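PDB 5UBA: pseudouridylate synthase RPUSD4, mitochondrial from Homo sapiens, which catalyses the isomerization of uridine to pseudouridine in mitochondrial RNA, including a site in 16S ribosomal RNA needed to assemble a functional mitochondrial ribosome. Local coordinates for residues H217-D221 and W222-A226; Q242-A245 and R246-P249; L201-H204 and L205-L209; E104-T108 and R109-K113; K96-A99 and H100-Q103. One frame throughout, in Å; residues are numbered along the deposited sequence. Where two conformers were deposited one is given.

Contact 1 (H217-D221 and W222-A226); sequences HKYSD and WNRLA. With CA (calcium ion), chain E.
Four backbone carbonyl oxygens from both halves of this loop, His217 O, Ser220 O, Asn223 O and Ala226 O, converge on one calcium ion. His217 O and Asn223 O both bind it at 2.3 Å, and a water is the fifth ligand seen. That water also donates to Asp221 OD2, a second-shell group at 2.8 Å that accepts from Lys229 N too. The protein ligands are the first and last residues of two type I turns; His217 O and Ala226 O come within 3.3 Å because both bind the cation, whose charge probably offsets their repulsion.

Asn223 N reaches Ser220 O in a weak hydrogen bond, whereas the Asx turn is firmer: with CG anti to its backbone N (chi1 -174°), Asn223 turns OD1 to Leu225 N at 3.0 Å. A second water bridges Tyr219 O and Trp222 N.

Packing centres on Arg224. In the conformer given, its CG lies 3.2 Å from Lys218 O; NH2 meets the edge of the Tyr219 ring 3.7 Å from CE1, with CD1 over one guanidinium face and the planes 80° apart, and bonds to Met148 O.

The loop, between helices 200-209 and 232-238, places the Tyr219 side chain about 8 Å from that of Asp83, the active-site residue by similarity. Tyr219 lies against Arg202, Val203 and Phe207 of helix 200-209, its OH bonded to His199, while the Trp222 ring meets that of Phe207.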
# COMPACT_ATOMS: atom_id res chain seq x y z
N HIS A 217 2.73 13.26 -1.23
CA HIS A 217 2.48 14.68 -1.47
C HIS A 217 1.03 15.02 -1.20
O HIS A 217 0.73 16.07 -0.54
CB HIS A 217 2.94 15.04 -2.87
CG HIS A 217 4.33 14.58 -3.11
ND1 HIS A 217 5.39 15.03 -2.36
CD2 HIS A 217 4.82 13.59 -3.90
CE1 HIS A 217 6.49 14.40 -2.73
NE2 HIS A 217 6.17 13.50 -3.65
N LYS A 218 0.11 14.14 -1.62
CA LYS A 218 -1.33 14.38 -1.48
C LYS A 218 -1.75 14.58 -0.04
O LYS A 218 -2.52 15.50 0.28
CB LYS A 218 -2.10 13.22 -2.11
CG LYS A 218 -3.62 13.31 -1.97
CD LYS A 218 -4.35 12.17 -2.64
CE LYS A 218 -4.34 12.28 -4.15
NZ LYS A 218 -4.95 11.05 -4.73
N TYR A 219 -1.27 13.73 0.85
CA TYR A 219 -1.73 13.76 2.23
C TYR A 219 -0.82 14.48 3.23
O TYR A 219 -1.08 14.40 4.43
CB TYR A 219 -2.08 12.33 2.66
CG TYR A 219 -3.29 11.77 1.92
CD1 TYR A 219 -4.55 12.36 2.06
CD2 TYR A 219 -3.19 10.67 1.09
CE1 TYR A 219 -5.66 11.85 1.40
CE2 TYR A 219 -4.29 10.15 0.43
CZ TYR A 219 -5.53 10.73 0.59
OH TYR A 219 -6.62 10.22 -0.08
N SER A 220 0.17 15.23 2.74
CA SER A 220 1.11 15.97 3.60
C SER A 220 0.84 17.48 3.65
O SER A 220 0.47 18.12 2.64
CB SER A 220 2.54 15.72 3.15
OG SER A 220 2.94 14.37 3.31
N ASP A 221 1.04 18.03 4.85
CA ASP A 221 1.04 19.48 5.10
C ASP A 221 -0.28 20.17 4.80
O ASP A 221 -0.30 21.39 4.55
CB ASP A 221 2.22 20.13 4.34
CG ASP A 221 3.50 19.34 4.48
OD1 ASP A 221 3.95 19.15 5.64
OD2 ASP A 221 4.05 18.86 3.46
N TRP A 222 -1.39 19.44 4.89
CA TRP A 222 -2.73 19.99 4.66
C TRP A 222 -2.84 20.77 3.35
O TRP A 222 -3.50 21.81 3.27
CB TRP A 222 -3.14 20.87 5.86
CG TRP A 222 -3.06 20.12 7.15
CD1 TRP A 222 -1.98 20.04 7.98
CD2 TRP A 222 -4.08 19.31 7.74
NE1 TRP A 222 -2.27 19.24 9.06
CE2 TRP A 222 -3.55 18.78 8.95
CE3 TRP A 222 -5.40 18.99 7.39
CZ2 TRP A 222 -4.30 17.95 9.80
CZ3 TRP A 222 -6.15 18.16 8.24
CH2 TRP A 222 -5.59 17.65 9.44
N ASN A 223 -2.17 20.25 2.31
CA ASN A 223 -2.24 20.83 0.99
C ASN A 223 -1.97 19.75 -0.04
O ASN A 223 -0.81 19.36 -0.23
CB ASN A 223 -1.23 21.97 0.81
CG ASN A 223 -1.41 22.67 -0.53
OD1 ASN A 223 -2.06 22.13 -1.42
ND2 ASN A 223 -0.88 23.88 -0.65
N ARG A 224 -3.04 19.28 -0.68
CA ARG A 224 -3.02 18.16 -1.61
C ARG A 224 -2.31 18.48 -2.93
O ARG A 224 -2.00 17.57 -3.70
CB ARG A 224 -4.46 17.70 -1.87
CG ARG A 224 -5.13 17.15 -0.63
CD ARG A 224 -6.65 17.14 -0.69
NE ARG A 224 -7.17 16.45 0.49
CZ ARG A 224 -7.63 15.21 0.50
NH1 ARG A 224 -7.69 14.49 -0.61
NH2 ARG A 224 -8.07 14.68 1.64
N LEU A 225 -2.08 19.76 -3.20
CA LEU A 225 -1.40 20.19 -4.44
C LEU A 225 0.07 20.46 -4.26
O LEU A 225 0.80 20.56 -5.26
CB LEU A 225 -2.08 21.45 -5.00
CG LEU A 225 -3.55 21.30 -5.39
CD1 LEU A 225 -4.09 22.67 -5.81
CD2 LEU A 225 -3.79 20.30 -6.51
N ALA A 226 0.53 20.57 -3.03
CA ALA A 226 1.90 20.92 -2.72
C ALA A 226 2.77 19.69 -2.44
O ALA A 226 2.30 18.71 -1.82
CB ALA A 226 1.93 21.87 -1.55
CA CA E . 1.10 18.20 0.20
O HOH W 1 -2.13 16.79 5.52
O HOH W 2 2.74 19.59 1.08

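Contact 2 (Q242-A245 and R246-P249); sequences QSKA and RYIP
Arg246 N gives its proton to a water at 2.9 Å, and this water donates to Gln242 O, at 2.9 Å, and more weakly to Ser243 O. Three backbone groups therefore grip the water, which stands in for a direct i to i+4 bond between Arg246 N and Gln242 O. Two direct bonds follow: Tyr247 N to Lys244 O and Ile248 N to Ala245 O, each 3.0 Å. In both, the donor stands well above the carbonyl plane, 51° and 55° out of it.

Ile248 has CG1 anti to its carbonyl carbon (chi1 -65°), which folds the branch back over Ala245: CG1 comes to 3.3 Å from Ala245 O, and CD1 to 4.1 Å from Ala245 CB. Lys244, bent at chi2, brings CD to 4.0 Å from Tyr247 CD2, its aliphatic part crossing the ring obliquely, while Arg246 CG covers one ring face over the centre.

In the loop between helix 232-238 and strand 252-259, Ile248 also meets Leu230 and Leu240, and its carbonyl oxygen accepts from His217. The chemistry is thus that of a turn held by backbone and water, apolar at Ala245 and Ile248, with the exposed Lys244 and Arg246 packed on Tyr247.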
# COMPACT_ATOMS: atom_id res chain seq x y z
N GLN A 242 15.29 20.59 -2.02
CA GLN A 242 13.83 20.66 -1.78
C GLN A 242 13.05 20.73 -3.08
O GLN A 242 11.97 20.16 -3.18
CB GLN A 242 13.42 21.82 -0.84
CG GLN A 242 11.90 22.00 -0.60
CD GLN A 242 11.12 20.79 -0.02
OE1 GLN A 242 11.48 20.22 1.02
NE2 GLN A 242 10.00 20.43 -0.66
N SER A 243 13.60 21.39 -4.10
CA SER A 243 12.94 21.44 -5.41
C SER A 243 12.64 20.09 -6.06
O SER A 243 11.79 20.02 -6.94
CB SER A 243 13.77 22.29 -6.39
OG SER A 243 14.97 21.65 -6.78
N LYS A 244 13.37 19.05 -5.66
CA LYS A 244 13.19 17.71 -6.20
C LYS A 244 12.31 16.84 -5.33
O LYS A 244 12.02 15.70 -5.71
CB LYS A 244 14.55 17.01 -6.36
CG LYS A 244 15.51 17.71 -7.31
CD LYS A 244 14.99 17.73 -8.74
CE LYS A 244 16.06 18.23 -9.72
NZ LYS A 244 16.39 19.66 -9.49
N ALA A 245 11.88 17.34 -4.17
CA ALA A 245 11.01 16.56 -3.29
C ALA A 245 9.75 16.08 -3.98
O ALA A 245 9.29 14.95 -3.73
CB ALA A 245 10.67 17.33 -2.03
N ARG A 246 9.19 16.89 -4.88
CA ARG A 246 7.99 16.50 -5.61
C ARG A 246 8.08 15.21 -6.41
O ARG A 246 7.07 14.60 -6.73
CB ARG A 246 7.50 17.63 -6.51
CG ARG A 246 8.43 17.96 -7.65
CD ARG A 246 8.10 19.32 -8.26
NE ARG A 246 6.84 19.32 -9.00
CZ ARG A 246 6.36 20.36 -9.71
NH1 ARG A 246 7.02 21.51 -9.78
NH2 ARG A 246 5.21 20.23 -10.36
N TYR A 247 9.31 14.80 -6.75
CA TYR A 247 9.56 13.58 -7.52
C TYR A 247 9.86 12.36 -6.67
O TYR A 247 10.09 11.27 -7.21
CB TYR A 247 10.67 13.81 -8.56
CG TYR A 247 10.43 15.08 -9.36
CD1 TYR A 247 9.28 15.26 -10.08
CD2 TYR A 247 11.38 16.10 -9.36
CE1 TYR A 247 9.06 16.43 -10.82
CE2 TYR A 247 11.16 17.28 -10.06
CZ TYR A 247 10.01 17.43 -10.79
OH TYR A 247 9.77 18.61 -11.48
N ILE A 248 9.85 12.53 -5.35
CA ILE A 248 10.03 11.39 -4.45
C ILE A 248 8.75 10.53 -4.57
O ILE A 248 7.64 11.05 -4.41
CB ILE A 248 10.20 11.83 -2.99
CG1 ILE A 248 11.50 12.62 -2.82
CG2 ILE A 248 10.20 10.65 -2.04
CD1 ILE A 248 11.59 13.38 -1.54
N PRO A 249 8.93 9.22 -4.84
CA PRO A 249 7.76 8.33 -4.89
C PRO A 249 7.19 8.02 -3.52
O PRO A 249 7.90 8.09 -2.51
CB PRO A 249 8.31 7.05 -5.48
CG PRO A 249 9.72 7.03 -5.02
CD PRO A 249 10.16 8.47 -5.10
O HOH W 3 9.54 19.79 -4.75

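Contact 3 (L201-H204 and L205-L209); sequences LRVH and LSFGL
Phe207 N donates to Val203 O at 2.9 Å, and the two preceding bonds, Ser206 N to Arg202 O and Leu205 N to Leu201 O, measure 3.0 Å each. All three follow the i to i+4 pattern of an alpha-helix, with N-H...O angles of 157° to 158°. Regularity then fails: His204 O is shared by Gly208 N and Leu209 N, both weak, the latter at 3.2 Å. The i to i+5 reach of Leu209 is the mark of a wider, pi-type turn at 205-208.

Val203 CG1, anti to its backbone N (chi1 173°), meets the Phe207 ring at its edge, in the ring plane, 3.6 Å from CD2. Phe207 CB lies 3.4 Å from Val203 O, the oxygen its own N bonds. Two residues earlier, Leu205 folds over Leu201 O, with CB at 3.3 Å, shielding an oxygen already engaged by Leu205 N.

The polar ends reach out of the helix. Arg202 forms a salt bridge with Asp216, and its side chain comes within about 5 Å of that of Asp83, assigned as the active-site residue by similarity, consistent with a place beside the RluA-family catalytic cleft. Ser206 OG probably bonds to Tyr219 O of the calcium loop, at an unusually short spacing. His204 uses both ring nitrogens, ND1 with Thr175 and NE2 with Ile132 O.

Around the helix, Leu201 and Leu205 rest on Leu191 of strand 186-193, whereas Val203, His204 and Phe207 meet Leu150 of strand 149-150; His204 and Leu209 also touch Val130 of strand 127-130.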
# COMPACT_ATOMS: atom_id res chain seq x y z
N LEU A 201 -4.44 3.57 5.01
CA LEU A 201 -3.10 3.62 5.63
C LEU A 201 -2.49 5.02 5.56
O LEU A 201 -1.91 5.51 6.55
CB LEU A 201 -2.13 2.61 5.01
CG LEU A 201 -2.56 1.14 5.10
CD1 LEU A 201 -1.52 0.25 4.47
CD2 LEU A 201 -2.86 0.73 6.53
N ARG A 202 -2.61 5.63 4.39
CA ARG A 202 -2.09 6.97 4.18
C ARG A 202 -2.78 8.00 5.03
O ARG A 202 -2.13 8.86 5.62
CB ARG A 202 -2.15 7.33 2.70
CG ARG A 202 -1.24 6.47 1.85
CD ARG A 202 -1.60 6.56 0.39
NE ARG A 202 -1.27 7.86 -0.15
CZ ARG A 202 -1.50 8.22 -1.41
NH1 ARG A 202 -2.06 7.37 -2.26
NH2 ARG A 202 -1.16 9.44 -1.83
N VAL A 203 -4.10 7.92 5.10
CA VAL A 203 -4.91 8.90 5.85
C VAL A 203 -4.72 8.68 7.35
O VAL A 203 -4.48 9.64 8.10
CB VAL A 203 -6.38 8.84 5.41
CG1 VAL A 203 -7.29 9.71 6.29
CG2 VAL A 203 -6.48 9.26 3.95
N HIS A 204 -4.75 7.44 7.80
CA HIS A 204 -4.52 7.20 9.23
C HIS A 204 -3.13 7.64 9.68
O HIS A 204 -2.97 8.23 10.74
CB HIS A 204 -4.75 5.74 9.55
CG HIS A 204 -6.19 5.40 9.78
ND1 HIS A 204 -6.61 4.11 9.95
CD2 HIS A 204 -7.27 6.19 9.95
CE1 HIS A 204 -7.91 4.11 10.21
NE2 HIS A 204 -8.34 5.36 10.21
N LEU A 205 -2.09 7.37 8.88
CA LEU A 205 -0.74 7.80 9.26
C LEU A 205 -0.59 9.33 9.25
O LEU A 205 -0.02 9.91 10.18
CB LEU A 205 0.31 7.18 8.33
CG LEU A 205 0.74 5.77 8.67
CD1 LEU A 205 1.53 5.16 7.52
CD2 LEU A 205 1.57 5.72 9.94
N SER A 206 -1.08 9.98 8.19
CA SER A 206 -0.88 11.42 8.04
C SER A 206 -1.74 12.19 9.03
O SER A 206 -1.20 13.01 9.78
CB SER A 206 -1.19 11.88 6.62
OG SER A 206 -0.90 13.26 6.56
N PHE A 207 -3.03 11.92 9.05
CA PHE A 207 -3.96 12.74 9.83
C PHE A 207 -4.10 12.20 11.25
O PHE A 207 -4.24 13.00 12.20
CB PHE A 207 -5.31 12.81 9.13
CG PHE A 207 -5.28 13.51 7.81
CD1 PHE A 207 -4.88 14.83 7.72
CD2 PHE A 207 -5.65 12.87 6.65
CE1 PHE A 207 -4.84 15.50 6.50
CE2 PHE A 207 -5.62 13.52 5.42
CZ PHE A 207 -5.20 14.83 5.34
N GLY A 208 -4.03 10.88 11.45
CA GLY A 208 -4.16 10.31 12.78
C GLY A 208 -2.90 10.39 13.62
O GLY A 208 -2.95 10.61 14.82
N LEU A 209 -1.75 10.17 13.01
CA LEU A 209 -0.48 10.17 13.73
C LEU A 209 0.46 11.32 13.41
O LEU A 209 1.53 11.42 14.00
CB LEU A 209 0.25 8.83 13.47
CG LEU A 209 -0.43 7.58 14.04
CD1 LEU A 209 0.12 6.31 13.43
CD2 LEU A 209 -0.27 7.55 15.56

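Contact 4 (E104-T108 and R109-K113); sequences ELFRT and RQVVK
The Phe106 ring takes Val111 CG2 over the centre of one face, a CH-pi contact with the methyl 4.1 Å from the centroid and only 7° off the ring normal. At the ring edge, in its plane, Lys113 CD comes to 4.0 Å from Phe106 CE1. The ring also stacks with His80. Val111 has CG1 anti to its backbone N (chi1 -179°), which turns CG2 to the ring face and to Leu105 CB, at 3.8 Å, while CG1 reaches Phe106 CE1. A second flat pair lies within the last helical turn: Arg107 grips Glu104 side-on, NE to OE1 and NH2 to OE2, both 2.8 Å. The carboxylate is tilted against the guanidinium: the nitrogens approach on its syn side but out of its plane.

Helix 96-107 ends here in a Schellman motif. Arg109, with positive phi, is its C-prime residue; Gln110 N bonds to Leu105 O at 2.9 Å, nearly along the C=O axis, and Arg109 N to Phe106 O at 3.1 Å, from well above the carbonyl plane. The reversal leads through Val111 into strand 112-120, whose Val112 pairs with Ile258.

The side chains of the cap add to this: Gln110 crosses Leu105 at about a right angle, its amide over CD2. Thr108 OG1 lies 2.8 Å from Gln110 OE1, the two side chains side by side and pointing the same way. Lys113 NZ bonds to Thr195 O, and Val111 packs on Leu257 and Leu259 of strand 252-259.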
# COMPACT_ATOMS: atom_id res chain seq x y z
N GLU A 104 -13.77 -13.30 -1.37
CA GLU A 104 -14.59 -13.49 -0.16
C GLU A 104 -13.73 -13.59 1.10
O GLU A 104 -14.14 -13.07 2.15
CB GLU A 104 -15.50 -14.72 -0.34
CG GLU A 104 -16.47 -15.04 0.79
CD GLU A 104 -17.55 -14.01 1.01
OE1 GLU A 104 -17.68 -13.00 0.27
OE2 GLU A 104 -18.32 -14.23 1.98
N LEU A 105 -12.56 -14.21 1.02
CA LEU A 105 -11.61 -14.19 2.14
C LEU A 105 -11.23 -12.77 2.52
O LEU A 105 -11.15 -12.45 3.73
CB LEU A 105 -10.37 -15.03 1.84
CG LEU A 105 -10.54 -16.54 1.64
CD1 LEU A 105 -9.25 -17.22 1.23
CD2 LEU A 105 -11.11 -17.17 2.91
N PHE A 106 -10.98 -11.91 1.54
CA PHE A 106 -10.69 -10.51 1.84
C PHE A 106 -11.90 -9.79 2.44
O PHE A 106 -11.76 -9.07 3.41
CB PHE A 106 -10.20 -9.73 0.60
CG PHE A 106 -8.76 -9.95 0.25
CD1 PHE A 106 -7.77 -9.14 0.77
CD2 PHE A 106 -8.39 -10.95 -0.61
CE1 PHE A 106 -6.44 -9.33 0.43
CE2 PHE A 106 -7.06 -11.16 -0.95
CZ PHE A 106 -6.08 -10.34 -0.42
N ARG A 107 -13.08 -9.97 1.82
CA ARG A 107 -14.31 -9.29 2.29
C ARG A 107 -14.60 -9.61 3.75
O ARG A 107 -15.06 -8.75 4.50
CB ARG A 107 -15.52 -9.74 1.46
CG ARG A 107 -16.77 -8.88 1.68
CD ARG A 107 -18.03 -9.52 1.08
NE ARG A 107 -18.44 -10.76 1.73
CZ ARG A 107 -19.12 -10.85 2.87
NH1 ARG A 107 -19.50 -9.76 3.55
NH2 ARG A 107 -19.42 -12.05 3.35
N THR A 108 -14.38 -10.86 4.11
CA THR A 108 -14.68 -11.35 5.47
C THR A 108 -13.48 -11.25 6.43
O THR A 108 -13.48 -11.87 7.50
CB THR A 108 -15.20 -12.80 5.43
OG1 THR A 108 -14.23 -13.70 4.88
CG2 THR A 108 -16.53 -12.88 4.63
N ARG A 109 -12.43 -10.53 6.02
CA ARG A 109 -11.29 -10.23 6.91
C ARG A 109 -10.52 -11.44 7.42
O ARG A 109 -10.02 -11.46 8.56
CB ARG A 109 -11.72 -9.30 8.04
CG ARG A 109 -12.37 -8.04 7.54
CD ARG A 109 -12.71 -7.09 8.66
NE ARG A 109 -13.65 -6.06 8.21
CZ ARG A 109 -14.20 -5.13 8.98
NH1 ARG A 109 -13.88 -5.04 10.27
NH2 ARG A 109 -15.05 -4.25 8.45
N GLN A 110 -10.42 -12.47 6.58
CA GLN A 110 -9.74 -13.69 6.91
C GLN A 110 -8.29 -13.66 6.43
O GLN A 110 -7.58 -14.60 6.70
CB GLN A 110 -10.46 -14.91 6.32
CG GLN A 110 -11.85 -15.16 6.94
CD GLN A 110 -12.52 -16.38 6.31
OE1 GLN A 110 -13.54 -16.27 5.62
NE2 GLN A 110 -11.91 -17.52 6.48
N VAL A 111 -7.88 -12.60 5.72
CA VAL A 111 -6.51 -12.51 5.20
C VAL A 111 -5.71 -11.49 6.00
O VAL A 111 -6.17 -10.33 6.15
CB VAL A 111 -6.49 -12.04 3.73
CG1 VAL A 111 -5.09 -11.95 3.18
CG2 VAL A 111 -7.32 -12.97 2.87
N VAL A 112 -4.53 -11.89 6.45
CA VAL A 112 -3.65 -10.96 7.17
C VAL A 112 -2.90 -10.19 6.08
O VAL A 112 -2.20 -10.81 5.27
CB VAL A 112 -2.64 -11.69 8.05
CG1 VAL A 112 -1.66 -10.70 8.67
CG2 VAL A 112 -3.35 -12.50 9.13
N LYS A 113 -3.03 -8.87 6.08
CA LYS A 113 -2.40 -7.98 5.10
C LYS A 113 -1.39 -7.13 5.86
O LYS A 113 -1.80 -6.39 6.74
CB LYS A 113 -3.44 -7.02 4.48
CG LYS A 113 -4.57 -7.66 3.69
CD LYS A 113 -5.67 -6.66 3.29
CE LYS A 113 -6.48 -6.13 4.46
NZ LYS A 113 -7.42 -5.04 4.11

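Contact 5 (K96-A99 and H100-Q103); sequences KDMA and HQVQ
His100 N donates to Lys96 O at 3.0 Å, opening a regular run of alpha-helical i to i+4 bonds at the start of helix 96-107. Gln101 N to Asp97 O, Val102 N to Met98 O and Gln103 N to Ala99 O continue it, each 2.9 Å, the last two straight at 163° and 168°.

The oxygen of Lys96 that accepts from His100 N also lies 3.5 Å from His100 CG, over one face of the ring and offset toward the rim. Lys96 starts with CG anti to the backbone N (chi1 -168°) and then bends at chi3 and chi4, which curls NZ back to 3.2 Å from His100 NE2. On the other flank, Met98, bent at chi2 and chi3, crosses Gln101, bringing CE to 3.4 Å from Gln101 OE1, while its SD approaches Val102 CG2 at 4.2 Å.

Further out, Gln101 NE2 bonds to Leu262 O and Gln103 NE2 to Leu78 O, which fix these two amides to the loop and strand beside the helix. Met98 and Val102 both pack on Leu262, and Ala99 on His77 of strand 77-78. At the N-terminal end, Asp95 OD2 accepts from Met98 N and, weakly, from Asp97 N. The ring of His100 is tied to the first turn by a water in its plane, which donates to Asp97 OD1 at 2.7 Å and lies 2.8 Å from His100 ND1.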
# COMPACT_ATOMS: atom_id res chain seq x y z
N LYS A 96 -12.21 -18.48 -12.22
CA LYS A 96 -13.09 -17.40 -11.75
C LYS A 96 -13.70 -17.69 -10.37
O LYS A 96 -13.86 -16.77 -9.57
CB LYS A 96 -14.24 -17.17 -12.74
CG LYS A 96 -15.02 -15.90 -12.50
CD LYS A 96 -15.79 -15.44 -13.74
CE LYS A 96 -15.87 -13.93 -13.81
NZ LYS A 96 -16.48 -13.35 -12.58
N ASP A 97 -14.06 -18.95 -10.13
CA ASP A 97 -14.65 -19.31 -8.85
C ASP A 97 -13.63 -19.23 -7.74
O ASP A 97 -13.98 -18.80 -6.63
CB ASP A 97 -15.30 -20.70 -8.90
CG ASP A 97 -16.53 -20.73 -9.78
OD1 ASP A 97 -17.26 -19.72 -9.89
OD2 ASP A 97 -16.76 -21.79 -10.38
N MET A 98 -12.38 -19.57 -8.03
CA MET A 98 -11.31 -19.39 -7.03
C MET A 98 -11.05 -17.91 -6.76
O MET A 98 -10.85 -17.51 -5.59
CB MET A 98 -10.03 -20.10 -7.47
CG MET A 98 -8.87 -19.98 -6.49
SD MET A 98 -9.28 -20.57 -4.83
CE MET A 98 -9.70 -22.29 -5.12
N ALA A 99 -11.07 -17.08 -7.81
CA ALA A 99 -10.99 -15.63 -7.64
C ALA A 99 -12.08 -15.15 -6.70
O ALA A 99 -11.81 -14.37 -5.80
CB ALA A 99 -11.08 -14.88 -8.96
N HIS A 100 -13.31 -15.63 -6.90
CA HIS A 100 -14.41 -15.25 -6.02
C HIS A 100 -14.18 -15.73 -4.59
O HIS A 100 -14.47 -14.98 -3.65
CB HIS A 100 -15.76 -15.80 -6.53
CG HIS A 100 -16.26 -15.09 -7.74
ND1 HIS A 100 -17.28 -15.60 -8.52
CD2 HIS A 100 -15.89 -13.93 -8.31
CE1 HIS A 100 -17.51 -14.77 -9.52
NE2 HIS A 100 -16.68 -13.75 -9.42
N GLN A 101 -13.64 -16.93 -4.45
CA GLN A 101 -13.32 -17.48 -3.11
C GLN A 101 -12.31 -16.59 -2.38
O GLN A 101 -12.49 -16.21 -1.20
CB GLN A 101 -12.81 -18.89 -3.25
CG GLN A 101 -12.68 -19.64 -1.94
CD GLN A 101 -12.16 -21.05 -2.13
OE1 GLN A 101 -12.44 -21.70 -3.14
NE2 GLN A 101 -11.41 -21.53 -1.16
N VAL A 102 -11.27 -16.19 -3.09
CA VAL A 102 -10.25 -15.32 -2.50
C VAL A 102 -10.79 -13.93 -2.18
O VAL A 102 -10.48 -13.39 -1.12
CB VAL A 102 -8.98 -15.25 -3.38
CG1 VAL A 102 -7.94 -14.33 -2.74
CG2 VAL A 102 -8.39 -16.64 -3.52
N GLN A 103 -11.59 -13.36 -3.08
CA GLN A 103 -12.26 -12.09 -2.86
C GLN A 103 -13.09 -12.17 -1.56
O GLN A 103 -13.06 -11.23 -0.77
CB GLN A 103 -13.16 -11.72 -4.05
CG GLN A 103 -12.41 -11.31 -5.31
CD GLN A 103 -13.26 -11.45 -6.57
OE1 GLN A 103 -14.48 -11.35 -6.51
NE2 GLN A 103 -12.61 -11.67 -7.72
O HOH W 4 -17.98 -18.20 -7.82

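How the contacts relate
Contact 3 is the buried one, six of its nine touching residues being inside the protein, whereas contact 4 lies at the surface and contacts 1, 2 and 5 are intermediate. Contacts 4 and 5 share helix 96-107, contact 5 holding its regular first half and contact 4 its end; their centres are about 12 Å apart. Contacts 1, 2 and 3 form a second group, joined through contact 1, which touches both others: His217 reaches the 242-249 turn, and Tyr219 and Trp222 meet the 201-209 helix. The groups are well separated, with contacts 1 and 5 about 37 Å apart between centres. Metal coordination belongs to contact 1 alone; contact 2 is held by backbone bonds and one bridging water.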